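Local coordinates for erythrocyte membrane protein 1 (Plasmodium falciparum, PDB 6S8T) that binds the host receptor ICAM-1 through this DBLbeta domain of a PfEMP1 adhesin of malaria-infected erythrocytes, at residues A[62-65]-A[66-69]; A[343-346]-A[347-350]. All coordinates share one frame; numbering follows the deposited sequence.

Contact 1 (A[62-65]-A[66-69]); sequences NITL and QHSN
T64 and H67 meet in a local side-chain contact round a turn, in the loop that runs from helix 16-32 toward strand 97-98 on the surface of the DBLbeta domain. The hydroxyl OG1 of T64 lies 2.9 Å from ND1 of H67, close to the plane of the imidazole and at its edge, and the two are hydrogen bonded with either atom able to donate. The threonine torsion (chi1 64°) sets OG1 between the backbone N and the carbonyl carbon of T64, where it meets both ND1 of H67 and the backbone N of Q66. From that N the same oxygen receives a weak bond, with Q66 N 3.4 Å from T64 OG1 and the bond bent to 144° at the hydrogen, so one hydroxyl ties together two successive residues of the turn. The backbone turns at H67, the centre of an inverse gamma turn, in which the N of S68 reaches back weakly to the O of Q66 at 3.0 Å. I63 and H67 run past one another in opposite directions, with CG1 of I63 4.0 Å from CB of H67. I63 and S68 both rest on L147 of helix 137-163. The carboxylate of D144 in that helix takes two bonds from the loop, one oxygen pairing with OG of S68 and the other with the backbone N of N69.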
loop_
_atom_site.group_PDB
_atom_site.type_symbol
_atom_site.label_atom_id
_atom_site.label_comp_id
_atom_site.label_asym_id
_atom_site.label_seq_id
_atom_site.Cartn_x
_atom_site.Cartn_y
_atom_site.Cartn_z
ATOM N N ASN A 62 0.984 18.837 -17.824
ATOM C CA ASN A 62 -0.155 19.427 -18.512
ATOM C C ASN A 62 -1.055 18.377 -19.159
ATOM O O ASN A 62 -1.848 18.713 -20.045
ATOM C CB ASN A 62 0.321 20.428 -19.566
ATOM C CG ASN A 62 0.985 21.650 -18.957
ATOM O OD1 ASN A 62 0.663 22.057 -17.839
ATOM N ND2 ASN A 62 1.915 22.247 -19.695
ATOM N N ILE A 63 -0.948 17.116 -18.739
ATOM C CA ILE A 63 -1.804 16.070 -19.289
ATOM C C ILE A 63 -3.235 16.297 -18.820
ATOM O O ILE A 63 -3.489 16.548 -17.635
ATOM C CB ILE A 63 -1.285 14.678 -18.894
ATOM C CG1 ILE A 63 -2.192 13.581 -19.462
ATOM C CG2 ILE A 63 -1.161 14.544 -17.383
ATOM C CD1 ILE A 63 -1.673 12.173 -19.227
ATOM N N THR A 64 -4.176 16.224 -19.754
ATOM C CA THR A 64 -5.572 16.535 -19.498
ATOM C C THR A 64 -6.427 15.276 -19.624
ATOM O O THR A 64 -5.918 14.159 -19.780
ATOM C CB THR A 64 -6.047 17.631 -20.457
ATOM O OG1 THR A 64 -5.985 17.145 -21.804
ATOM C CG2 THR A 64 -5.171 18.869 -20.332
ATOM N N LEU A 65 -7.746 15.466 -19.557
ATOM C CA LEU A 65 -8.689 14.370 -19.730
ATOM C C LEU A 65 -8.847 13.960 -21.188
ATOM O O LEU A 65 -9.356 12.868 -21.460
ATOM C CB LEU A 65 -10.058 14.751 -19.156
ATOM C CG LEU A 65 -10.300 14.604 -17.650
ATOM C CD1 LEU A 65 -9.386 15.500 -16.825
ATOM C CD2 LEU A 65 -11.762 14.889 -17.327
ATOM N N GLN A 66 -8.428 14.812 -22.128
ATOM C CA GLN A 66 -8.493 14.455 -23.540
ATOM C C GLN A 66 -7.453 13.409 -23.920
ATOM O O GLN A 66 -7.655 12.682 -24.898
ATOM C CB GLN A 66 -8.316 15.701 -24.407
ATOM C CG GLN A 66 -9.421 16.732 -24.256
ATOM C CD GLN A 66 -9.172 17.966 -25.098
ATOM O OE1 GLN A 66 -10.073 18.779 -25.313
ATOM N NE2 GLN A 66 -7.944 18.113 -25.582
ATOM N N HIS A 67 -6.355 13.315 -23.174
ATOM C CA HIS A 67 -5.294 12.346 -23.453
ATOM C C HIS A 67 -5.571 11.005 -22.781
ATOM O O HIS A 67 -4.706 10.415 -22.138
ATOM C CB HIS A 67 -3.948 12.913 -23.013
ATOM C CG HIS A 67 -3.626 14.240 -23.626
ATOM N ND1 HIS A 67 -4.166 15.422 -23.166
ATOM C CD2 HIS A 67 -2.830 14.570 -24.670
ATOM C CE1 HIS A 67 -3.711 16.424 -23.897
ATOM N NE2 HIS A 67 -2.899 15.934 -24.816
ATOM N N SER A 68 -6.798 10.514 -22.942
ATOM C CA SER A 68 -7.238 9.277 -22.317
ATOM C C SER A 68 -8.123 8.506 -23.283
ATOM O O SER A 68 -8.790 9.092 -24.140
ATOM C CB SER A 68 -8.000 9.552 -21.013
ATOM O OG SER A 68 -8.655 8.387 -20.545
ATOM N N ASN A 69 -8.124 7.180 -23.134
ATOM C CA ASN A 69 -8.975 6.299 -23.922
ATOM C C ASN A 69 -10.151 5.758 -23.117
ATOM O O ASN A 69 -10.675 4.683 -23.427
ATOM C CB ASN A 69 -8.157 5.149 -24.512
ATOM C CG ASN A 69 -7.475 5.527 -25.814
ATOM O OD1 ASN A 69 -8.003 6.315 -26.598
ATOM N ND2 ASN A 69 -6.298 4.958 -26.056
#

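Contact 2 (A[343-346]-A[347-350]); sequences ACEE and YKKK
Y347 opens the second half of a contact along one stretch of helix 335-372, its backbone N bonded i to i+4 to the O of A343 at 3.1 Å. Its side chain leaves with CG anti to the backbone N (chi1 -176°), which carries the ring away from the preceding turn; the buried phenol reaches helix 293-319, where its OH is hydrogen bonded to Q309. K348 follows, with its N 3.0 Å from the O of C344 in a fairly straight bond (162°). Its side chain runs alongside that of E345, i to i+3, both pointing the same way, and folds back through two bends near 60° at chi3 and chi4. That fold brings NZ to 3.2 Å from OE2 of E345, a salt bridge whose hydrogen bond is weak. K349 repeats the backbone pattern, its N 3.1 Å from the O of E345, but keeps an extended chain that passes obliquely across the glutamate, i to i+4: its CE lies 3.7 Å from CG of E345, while its ammonium NZ remains 4.9 Å from OE2 of E345. K350 completes the series through N to the O of E346, at 3.2 Å. Behind the exposed charges, A343 and C344 pack on L316 of helix 293-319, and C344 is joined by a disulfide to C466, pinning this part of the predicted coiled coil to the C-terminal end of the chain. E345 thus meets one lysine through a weak salt-bridge bond and the next through a carbon-carbon contact, CG of E345 against CE of K349, and the second ammonium would probably add a longer-range attraction to the carboxylate.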
loop_
_atom_site.group_PDB
_atom_site.type_symbol
_atom_site.label_atom_id
_atom_site.label_comp_id
_atom_site.label_asym_id
_atom_site.label_seq_id
_atom_site.Cartn_x
_atom_site.Cartn_y
_atom_site.Cartn_z
ATOM N N ALA A 343 -16.033 6.531 28.569
ATOM C CA ALA A 343 -14.898 6.711 27.672
ATOM C C ALA A 343 -13.989 5.487 27.663
ATOM O O ALA A 343 -13.415 5.155 26.619
ATOM C CB ALA A 343 -14.106 7.959 28.061
ATOM N N CYS A 344 -13.848 4.804 28.804
ATOM C CA CYS A 344 -13.037 3.590 28.842
ATOM C C CYS A 344 -13.692 2.463 28.057
ATOM O O CYS A 344 -13.003 1.669 27.405
ATOM C CB CYS A 344 -12.796 3.146 30.287
ATOM S SG CYS A 344 -11.890 4.308 31.329
ATOM N N GLU A 345 -15.022 2.366 28.122
ATOM C CA GLU A 345 -15.725 1.318 27.390
ATOM C C GLU A 345 -15.552 1.485 25.885
ATOM O O GLU A 345 -15.319 0.505 25.167
ATOM C CB GLU A 345 -17.206 1.325 27.766
ATOM C CG GLU A 345 -18.003 0.193 27.149
ATOM C CD GLU A 345 -17.825 -1.116 27.890
ATOM O OE1 GLU A 345 -18.486 -1.301 28.934
ATOM O OE2 GLU A 345 -17.019 -1.955 27.435
ATOM N N GLU A 346 -15.659 2.723 25.388
ATOM C CA GLU A 346 -15.465 2.972 23.964
ATOM C C GLU A 346 -14.033 2.683 23.535
ATOM O O GLU A 346 -13.806 2.223 22.409
ATOM C CB GLU A 346 -15.834 4.416 23.618
ATOM C CG GLU A 346 -17.297 4.761 23.849
ATOM C CD GLU A 346 -17.627 6.207 23.504
ATOM O OE1 GLU A 346 -16.718 6.940 23.058
ATOM O OE2 GLU A 346 -18.799 6.610 23.681
ATOM N N TYR A 347 -13.062 2.944 24.413
ATOM C CA TYR A 347 -11.672 2.647 24.087
ATOM C C TYR A 347 -11.456 1.143 23.940
ATOM O O TYR A 347 -10.840 0.687 22.970
ATOM C CB TYR A 347 -10.747 3.230 25.156
ATOM C CG TYR A 347 -9.275 3.059 24.852
ATOM C CD1 TYR A 347 -8.588 1.921 25.266
ATOM C CD2 TYR A 347 -8.572 4.034 24.151
ATOM C CE1 TYR A 347 -7.244 1.756 24.986
ATOM C CE2 TYR A 347 -7.223 3.879 23.871
ATOM C CZ TYR A 347 -6.566 2.735 24.290
ATOM O OH TYR A 347 -5.229 2.572 24.015
ATOM N N LYS A 348 -11.975 0.356 24.885
ATOM C CA LYS A 348 -11.771 -1.089 24.843
ATOM C C LYS A 348 -12.408 -1.708 23.603
ATOM O O LYS A 348 -11.852 -2.641 23.012
ATOM C CB LYS A 348 -12.327 -1.737 26.112
ATOM C CG LYS A 348 -12.136 -3.246 26.178
ATOM C CD LYS A 348 -12.668 -3.819 27.484
ATOM C CE LYS A 348 -14.161 -3.572 27.633
ATOM N NZ LYS A 348 -14.948 -4.213 26.541
ATOM N N LYS A 349 -13.572 -1.198 23.189
ATOM C CA LYS A 349 -14.256 -1.767 22.031
ATOM C C LYS A 349 -13.486 -1.504 20.742
ATOM O O LYS A 349 -13.349 -2.401 19.903
ATOM C CB LYS A 349 -15.675 -1.208 21.930
ATOM C CG LYS A 349 -16.604 -1.666 23.043
ATOM C CD LYS A 349 -17.981 -1.037 22.910
ATOM C CE LYS A 349 -18.909 -1.505 24.018
ATOM N NZ LYS A 349 -20.251 -0.863 23.927
ATOM N N LYS A 350 -12.975 -0.283 20.566
ATOM C CA LYS A 350 -12.241 0.040 19.346
ATOM C C LYS A 350 -10.920 -0.712 19.273
ATOM O O LYS A 350 -10.557 -1.239 18.214
ATOM C CB LYS A 350 -11.995 1.546 19.256
ATOM C CG LYS A 350 -13.098 2.326 18.572
ATOM C CD LYS A 350 -12.572 3.661 18.068
ATOM C CE LYS A 350 -13.643 4.437 17.325
ATOM N NZ LYS A 350 -14.743 4.862 18.234
#

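Overall arrangement
Contact 1 comes first along the chain and is complete before contact 2 begins. Their centres lie 48 Å apart on opposite sides of the chain's centre, with about 36 Å between their nearest atoms, and they share no helix or strand. Residues 62-69 form a loop beside helix 137-163, whereas residues 343-350 belong to the long helix 335-372, which packs against helix 293-319. Together they illustrate how a largely helical domain of the Duffy-binding-like family organises its surface: in one place an irregular connection lies against a helix, in the other a long helix, within its predicted coiled-coil part, carries charges outward.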